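Local structure of tail spike protein gp49 (Pseudomonas phage LKA1, 4RU4) at residues Leu132-Ala137 and Phe148-Pro153; Cys171-Arg174 and Thr180-Ile183. The protein forms the trimeric tailspike of the phage and acts as a lyase on the O-specific polysaccharide of Pseudomonas, probably degrading surface polysaccharide during entry. All coordinates share one frame; numbering follows the deposited sequence.

Both contacts lie in the Ig-like insertion that stands out from the side of the parallel beta-helix of the pectin lyase-like tailspike. Their centres are about 9 Å apart, and they come one after the other along the chain: contact 1 (132-137 with 148-153) closes before contact 2 (171-174 with 180-183) opens. Backbone pairing joins them twice, Phe-148 O to Cys-171 N and Ile-134 O to Val-181 N, both 2.7 Å and probable hydrogen bonds. Contact 2 lies in the hairpin of strands 168-177 and 180-183, which joins strand 147-151 on one side to strand 133-135 on the other, and turns charged groups to a second subunit; contact 1 supplies apolar filling between 133-135 and 147-151.

Contact 1 of 2, residues Leu132-Ala137 and Phe148-Pro153; sequences LTIDFA and FIIYNP
A chi1 of 64° puts CG of Phe-148 between the backbone N and the carbonyl carbon, and from there the ring reaches across to Phe-136, whose chi1 of -78° places its CG beside the backbone N and anti to the carbonyl carbon. The two rings form a T-shaped pair: the edge of Phe-136 is directed at a face of Phe-148, the centroids are 5.8 Å apart and the planes stand at 76°. The touching atom on the Phe-136 side is CZ, which comes over the rim of the Phe-148 face rather than its middle, 4.3 Å from Phe-148 CZ. Ile-134 approaches the same phenylalanine differently, its CG1 lying at the ring edge near the plane, 4.2 Å from Phe-148 CZ. One ring is therefore met over a face and at an edge by two residues of segment 132-137. The end of Ile-134 carries on to Ile-150, where the two CD1 methyls, Ile-134 CD1 and Ile-150 CD1, meet at 4.4 Å. The nearest CA atoms, of Ile-134 and Ile-150, remain 10.4 Å apart, so strands 133-135 and 147-151 do not pair, and apolar side chains alone make this buried part of the Ig-like domain's hydrophobic core. Around it, Cys-171 and Val-173 of strand 168-177 pack on Phe-148, Val-181 of strand 180-183 touches Phe-136, and Ile-198 of strand 197-202 touches both rings and Ile-150.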
ATOM      1  N   LEU B 132       5.377 -19.842  21.923  1.00  8.65           N
ATOM      2  CA  LEU B 132       5.457 -20.668  20.727  1.00 11.10           C
ATOM      3  C   LEU B 132       5.669 -22.121  21.108  1.00 12.45           C
ATOM      4  O   LEU B 132       6.188 -22.907  20.315  1.00 11.24           O
ATOM      5  CB  LEU B 132       6.552 -20.200  19.762  1.00 11.98           C
ATOM      6  CG  LEU B 132       6.261 -18.868  19.079  1.00 16.97           C
ATOM      7  CD1 LEU B 132       6.937 -17.762  19.883  1.00 21.29           C
ATOM      8  CD2 LEU B 132       6.689 -18.828  17.610  1.00 16.08           C
ATOM      9  N   THR B 133       5.259 -22.469  22.326  1.00 14.02           N
ATOM     10  CA  THR B 133       5.410 -23.834  22.825  1.00 14.70           C
ATOM     11  C   THR B 133       4.148 -24.337  23.517  1.00 14.78           C
ATOM     12  O   THR B 133       3.607 -23.684  24.411  1.00 14.58           O
ATOM     13  CB  THR B 133       6.572 -23.931  23.823  1.00 13.39           C
ATOM     14  OG1 THR B 133       7.747 -23.378  23.224  1.00 12.40           O
ATOM     15  CG2 THR B 133       6.831 -25.387  24.191  1.00 15.49           C
ATOM     16  N   ILE B 134       3.709 -25.522  23.113  1.00  9.74           N
ATOM     17  CA  ILE B 134       2.490 -26.110  23.620  1.00 11.66           C
ATOM     18  C   ILE B 134       2.804 -27.491  24.187  1.00 12.77           C
ATOM     19  O   ILE B 134       3.439 -28.317  23.511  1.00 12.36           O
ATOM     20  CB  ILE B 134       1.456 -26.313  22.462  1.00 19.68           C
ATOM     21  CG1 ILE B 134       1.187 -25.003  21.717  1.00 16.34           C
ATOM     22  CG2 ILE B 134       0.170 -26.899  22.996  1.00 16.82           C
ATOM     23  CD1 ILE B 134       0.573 -23.915  22.575  1.00 15.25           C
ATOM     24  N   ASP B 135       2.335 -27.735  25.411  1.00 13.71           N
ATOM     25  CA  ASP B 135       2.550 -29.002  26.105  1.00 13.61           C
ATOM     26  C   ASP B 135       1.268 -29.841  26.167  1.00 17.78           C
ATOM     27  O   ASP B 135       0.331 -29.505  26.900  1.00 17.84           O
ATOM     28  CB  ASP B 135       3.050 -28.748  27.539  1.00 21.62           C
ATOM     29  CG  ASP B 135       4.407 -28.070  27.574  1.00 30.80           C
ATOM     30  OD1 ASP B 135       5.245 -28.348  26.683  1.00 29.28           O
ATOM     31  OD2 ASP B 135       4.634 -27.251  28.495  1.00 38.06           O
ATOM     32  N   PHE B 136       1.247 -30.943  25.414  1.00 17.12           N
ATOM     33  CA  PHE B 136       0.093 -31.822  25.350  1.00 11.84           C
ATOM     34  C   PHE B 136       0.120 -32.848  26.468  1.00 14.39           C
ATOM     35  O   PHE B 136       1.194 -33.294  26.891  1.00 16.50           O
ATOM     36  CB  PHE B 136       0.052 -32.525  23.994  1.00 12.83           C
ATOM     37  CG  PHE B 136      -0.465 -31.646  22.883  1.00 12.14           C
ATOM     38  CD1 PHE B 136       0.401 -30.843  22.155  1.00 13.14           C
ATOM     39  CD2 PHE B 136      -1.813 -31.621  22.579  1.00 12.57           C
ATOM     40  CE1 PHE B 136      -0.074 -30.033  21.117  1.00 13.25           C
ATOM     41  CE2 PHE B 136      -2.300 -30.804  21.552  1.00 15.72           C
ATOM     42  CZ  PHE B 136      -1.412 -29.997  20.834  1.00 13.45           C
ATOM     43  N   ALA B 137      -1.067 -33.212  26.948  1.00 16.82           N
ATOM     44  CA  ALA B 137      -1.194 -34.148  28.057  1.00 17.90           C
ATOM     45  C   ALA B 137      -0.671 -35.537  27.718  1.00 18.62           C
ATOM     46  O   ALA B 137      -0.293 -36.289  28.608  1.00 19.68           O
ATOM     47  CB  ALA B 137      -2.642 -34.232  28.512  1.00 18.14           C
ATOM     48  N   PHE B 148      -3.593 -27.054  13.821  1.00  7.99           N
ATOM     49  CA  PHE B 148      -4.596 -27.349  14.831  1.00  9.69           C
ATOM     50  C   PHE B 148      -5.243 -26.084  15.350  1.00 11.89           C
ATOM     51  O   PHE B 148      -4.693 -24.987  15.194  1.00  8.76           O
ATOM     52  CB  PHE B 148      -4.032 -28.224  15.967  1.00 11.67           C
ATOM     53  CG  PHE B 148      -2.928 -27.568  16.797  1.00 11.44           C
ATOM     54  CD1 PHE B 148      -3.242 -26.816  17.915  1.00  9.38           C
ATOM     55  CD2 PHE B 148      -1.583 -27.790  16.495  1.00 12.65           C
ATOM     56  CE1 PHE B 148      -2.258 -26.260  18.698  1.00 11.15           C
ATOM     57  CE2 PHE B 148      -0.581 -27.223  17.264  1.00  9.25           C
ATOM     58  CZ  PHE B 148      -0.920 -26.460  18.378  1.00 11.53           C
ATOM     59  N   ILE B 149      -6.417 -26.258  15.947  1.00 10.05           N
ATOM     60  CA  ILE B 149      -7.174 -25.173  16.540  1.00  7.57           C
ATOM     61  C   ILE B 149      -7.260 -25.378  18.047  1.00  9.90           C
ATOM     62  O   ILE B 149      -7.662 -26.449  18.528  1.00  8.55           O
ATOM     63  CB  ILE B 149      -8.625 -25.166  16.016  1.00  6.58           C
ATOM     64  CG1 ILE B 149      -8.659 -24.843  14.527  1.00  6.36           C
ATOM     65  CG2 ILE B 149      -9.470 -24.126  16.802  1.00  6.50           C
ATOM     66  CD1 ILE B 149     -10.020 -25.144  13.867  1.00  9.74           C
ATOM     67  N   ILE B 150      -6.850 -24.360  18.795  1.00  8.48           N
ATOM     68  CA  ILE B 150      -7.166 -24.296  20.214  1.00  9.43           C
ATOM     69  C   ILE B 150      -8.532 -23.634  20.312  1.00 11.06           C
ATOM     70  O   ILE B 150      -8.735 -22.566  19.723  1.00  7.88           O
ATOM     71  CB  ILE B 150      -6.131 -23.424  20.932  1.00  9.06           C
ATOM     72  CG1 ILE B 150      -4.722 -24.019  20.730  1.00 11.40           C
ATOM     73  CG2 ILE B 150      -6.512 -23.220  22.419  1.00  7.91           C
ATOM     74  CD1 ILE B 150      -3.581 -23.145  21.273  1.00  7.00           C
ATOM     75  N   TYR B 151      -9.472 -24.254  21.034  1.00 12.12           N
ATOM     76  CA  TYR B 151     -10.843 -23.736  21.103  1.00 10.33           C
ATOM     77  C   TYR B 151     -11.359 -23.676  22.525  1.00  9.98           C
ATOM     78  O   TYR B 151     -11.263 -24.654  23.265  1.00  7.90           O
ATOM     79  CB  TYR B 151     -11.770 -24.630  20.281  1.00 12.90           C
ATOM     80  CG  TYR B 151     -13.250 -24.346  20.429  1.00 12.36           C
ATOM     81  CD1 TYR B 151     -13.783 -23.118  20.033  1.00  8.65           C
ATOM     82  CD2 TYR B 151     -14.121 -25.326  20.911  1.00 10.57           C
ATOM     83  CE1 TYR B 151     -15.135 -22.849  20.161  1.00  8.75           C
ATOM     84  CE2 TYR B 151     -15.491 -25.076  21.027  1.00 12.47           C
ATOM     85  CZ  TYR B 151     -15.987 -23.843  20.647  1.00 13.69           C
ATOM     86  OH  TYR B 151     -17.322 -23.575  20.755  1.00 11.68           O
ATOM     87  N   ASN B 152     -11.921 -22.534  22.891  1.00 10.53           N
ATOM     88  CA  ASN B 152     -12.573 -22.374  24.187  1.00 11.55           C
ATOM     89  C   ASN B 152     -14.095 -22.389  24.006  1.00 11.03           C
ATOM     90  O   ASN B 152     -14.660 -21.443  23.465  1.00 12.24           O
ATOM     91  CB  ASN B 152     -12.122 -21.066  24.828  1.00 11.65           C
ATOM     92  CG  ASN B 152     -12.638 -20.912  26.256  1.00 11.95           C
ATOM     93  OD1 ASN B 152     -13.640 -21.518  26.623  1.00  9.16           O
ATOM     94  ND2 ASN B 152     -11.949 -20.103  27.062  1.00 11.34           N
ATOM     95  N   PRO B 153     -14.772 -23.460  24.460  1.00 10.88           N
ATOM     96  CA  PRO B 153     -16.220 -23.536  24.249  1.00 12.03           C
ATOM     97  C   PRO B 153     -16.996 -22.546  25.110  1.00 11.95           C
ATOM     98  O   PRO B 153     -18.207 -22.448  24.921  1.00 11.16           O
ATOM     99  CB  PRO B 153     -16.589 -24.968  24.700  1.00 17.56           C
ATOM    100  CG  PRO B 153     -15.293 -25.672  24.971  1.00 18.17           C
ATOM    101  CD  PRO B 153     -14.248 -24.616  25.205  1.00 12.40           C
TER

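Contact 2 of 2, residues Cys171-Arg174 and Thr180-Ile183; sequences CEVR and TVTI. With EDO (1,2-ethanediol), chain H.
Strands 168-177 and 180-183 form a beta hairpin in the Ig-like insertion, and the contact is its paired part at the end of strand 180-183 away from the turn. Val-173 and Ile-183 are an antiparallel non-hydrogen-bonded pair with CA atoms 4.5 Å apart, but the short segments run at 111°, a strong departure from antiparallel, and the side chains of the pair diverge. Beside it Arg-174 N donates to Thr-182 O at 2.7 Å, with an N-H...O angle of 160°, and Ile-183 CA approaches Glu-172 O at 3.3 Å in a CA-H...O contact. The Arg-174 chain, bent at chi3 (85°), lays one guanidinium face over Thr-182, whose CB is 3.3 Å from Arg-174 NH2. Arg-174 NH1 adds a weak hydrogen bond to Ile-183 O, and a water bridges Thr-182 OG1 and Arg-174 NH2, its link to NH2 being weak. The main charge partner of this arginine is Asp-321 of the second subunit, in a salt bridge through NE. Among apolar groups, Val-173 CG1 meets Val-181 CG1 at 3.8 Å, the two side chains crossing at about a right angle. Glu-172 OE2 accepts a hydrogen bond from O1 of 1,2-ethanediol, probably from the crystallisation liquor, and forms a salt bridge with Arg-184; OE1 forms one with Lys-287 of the second subunit. The whole is a twisted antiparallel hairpin, with apolar residues packed inside the insertion and charged ends at the subunit interface.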
ATOM      1  N   CYS B 171      -3.020 -22.832  14.986  1.00  6.19           N
ATOM      2  CA  CYS B 171      -1.575 -22.959  15.180  1.00  7.79           C
ATOM      3  C   CYS B 171      -0.989 -23.886  14.122  1.00  8.66           C
ATOM      4  O   CYS B 171      -1.633 -24.845  13.707  1.00  9.86           O
ATOM      5  CB  CYS B 171      -1.242 -23.539  16.551  1.00 10.26           C
ATOM      6  SG  CYS B 171      -1.849 -22.611  17.946  1.00 10.05           S
ATOM      7  N   GLU B 172       0.223 -23.579  13.678  1.00  9.21           N
ATOM      8  CA  GLU B 172       0.872 -24.363  12.625  1.00  7.42           C
ATOM      9  C   GLU B 172       2.127 -25.001  13.239  1.00  8.76           C
ATOM     10  O   GLU B 172       2.992 -24.297  13.763  1.00 10.07           O
ATOM     11  CB  GLU B 172       1.207 -23.467  11.430  1.00  7.43           C
ATOM     12  CG  GLU B 172       1.729 -24.223  10.207  1.00  7.12           C
ATOM     13  CD  GLU B 172       2.020 -23.313   9.006  1.00 12.98           C
ATOM     14  OE1 GLU B 172       1.378 -22.224   8.844  1.00  9.96           O
ATOM     15  OE2 GLU B 172       2.908 -23.707   8.216  1.00 12.26           O
ATOM     16  N   VAL B 173       2.202 -26.326  13.199  1.00  7.84           N
ATOM     17  CA  VAL B 173       3.264 -27.055  13.913  1.00 10.72           C
ATOM     18  C   VAL B 173       4.664 -26.801  13.329  1.00 12.02           C
ATOM     19  O   VAL B 173       4.882 -26.910  12.112  1.00 11.25           O
ATOM     20  CB  VAL B 173       2.936 -28.597  13.994  1.00  7.26           C
ATOM     21  CG1 VAL B 173       4.066 -29.384  14.695  1.00  8.27           C
ATOM     22  CG2 VAL B 173       1.605 -28.826  14.742  1.00  7.33           C
ATOM     23  N   ARG B 174       5.606 -26.449  14.204  1.00 10.85           N
ATOM     24  CA  ARG B 174       6.994 -26.332  13.821  1.00 10.15           C
ATOM     25  C   ARG B 174       7.745 -27.641  14.023  1.00 13.06           C
ATOM     26  O   ARG B 174       8.441 -28.106  13.122  1.00 15.27           O
ATOM     27  CB  ARG B 174       7.698 -25.246  14.643  1.00 10.42           C
ATOM     28  CG  ARG B 174       9.079 -24.940  14.113  1.00 13.91           C
ATOM     29  CD  ARG B 174       9.687 -23.740  14.823  1.00 15.75           C
ATOM     30  NE  ARG B 174      10.336 -24.105  16.068  1.00 15.59           N
ATOM     31  CZ  ARG B 174      10.091 -23.541  17.249  1.00 17.61           C
ATOM     32  NH1 ARG B 174       9.173 -22.570  17.381  1.00 18.84           N
ATOM     33  NH2 ARG B 174      10.770 -23.962  18.311  1.00 12.69           N
ATOM     34  N   THR B 180       5.738 -32.293  23.640  1.00 14.49           N
ATOM     35  CA  THR B 180       5.921 -30.870  23.416  1.00 17.65           C
ATOM     36  C   THR B 180       5.846 -30.519  21.940  1.00 16.09           C
ATOM     37  O   THR B 180       6.611 -31.044  21.130  1.00 18.26           O
ATOM     38  CB  THR B 180       7.286 -30.430  23.929  1.00 21.11           C
ATOM     39  OG1 THR B 180       7.385 -30.746  25.323  1.00 21.08           O
ATOM     40  CG2 THR B 180       7.473 -28.925  23.721  1.00 21.25           C
ATOM     41  N   VAL B 181       4.945 -29.604  21.604  1.00 13.80           N
ATOM     42  CA  VAL B 181       4.776 -29.158  20.228  1.00 11.69           C
ATOM     43  C   VAL B 181       5.123 -27.663  20.097  1.00 13.32           C
ATOM     44  O   VAL B 181       4.522 -26.790  20.742  1.00 11.75           O
ATOM     45  CB  VAL B 181       3.338 -29.432  19.763  1.00  9.83           C
ATOM     46  CG1 VAL B 181       3.083 -28.836  18.374  1.00  7.84           C
ATOM     47  CG2 VAL B 181       3.064 -30.936  19.789  1.00 12.76           C
ATOM     48  N   THR B 182       6.116 -27.358  19.278  1.00 13.59           N
ATOM     49  CA  THR B 182       6.452 -25.964  19.056  1.00  9.17           C
ATOM     50  C   THR B 182       5.707 -25.495  17.803  1.00  9.11           C
ATOM     51  O   THR B 182       5.363 -26.297  16.939  1.00 10.74           O
ATOM     52  CB  THR B 182       7.988 -25.721  18.926  1.00 12.55           C
ATOM     53  OG1 THR B 182       8.552 -26.581  17.919  1.00 10.58           O
ATOM     54  CG2 THR B 182       8.710 -25.972  20.280  1.00 13.85           C
ATOM     55  N   ILE B 183       5.451 -24.198  17.704  1.00  7.07           N
ATOM     56  CA  ILE B 183       4.600 -23.705  16.622  1.00 10.19           C
ATOM     57  C   ILE B 183       5.303 -22.587  15.875  1.00  8.05           C
ATOM     58  O   ILE B 183       6.291 -22.009  16.379  1.00  7.57           O
ATOM     59  CB  ILE B 183       3.234 -23.232  17.159  1.00 10.99           C
ATOM     60  CG1 ILE B 183       3.412 -22.055  18.142  1.00 11.15           C
ATOM     61  CG2 ILE B 183       2.487 -24.418  17.799  1.00  7.20           C
ATOM     62  CD1 ILE B 183       2.146 -21.659  18.898  1.00  8.70           C
TER
HETATM   63  C1  EDO H 802       4.179 -22.620   5.314  1.00 13.18           C
HETATM   64  O1  EDO H 802       3.522 -21.787   6.275  1.00 10.21           O
HETATM   65  C2  EDO H 802       3.611 -22.363   3.928  1.00 13.49           C
HETATM   66  O2  EDO H 802       2.269 -22.888   3.904  1.00 17.43           O
HETATM   67  O   HOH W   1      11.344 -27.185  18.338  1.00 32.00           O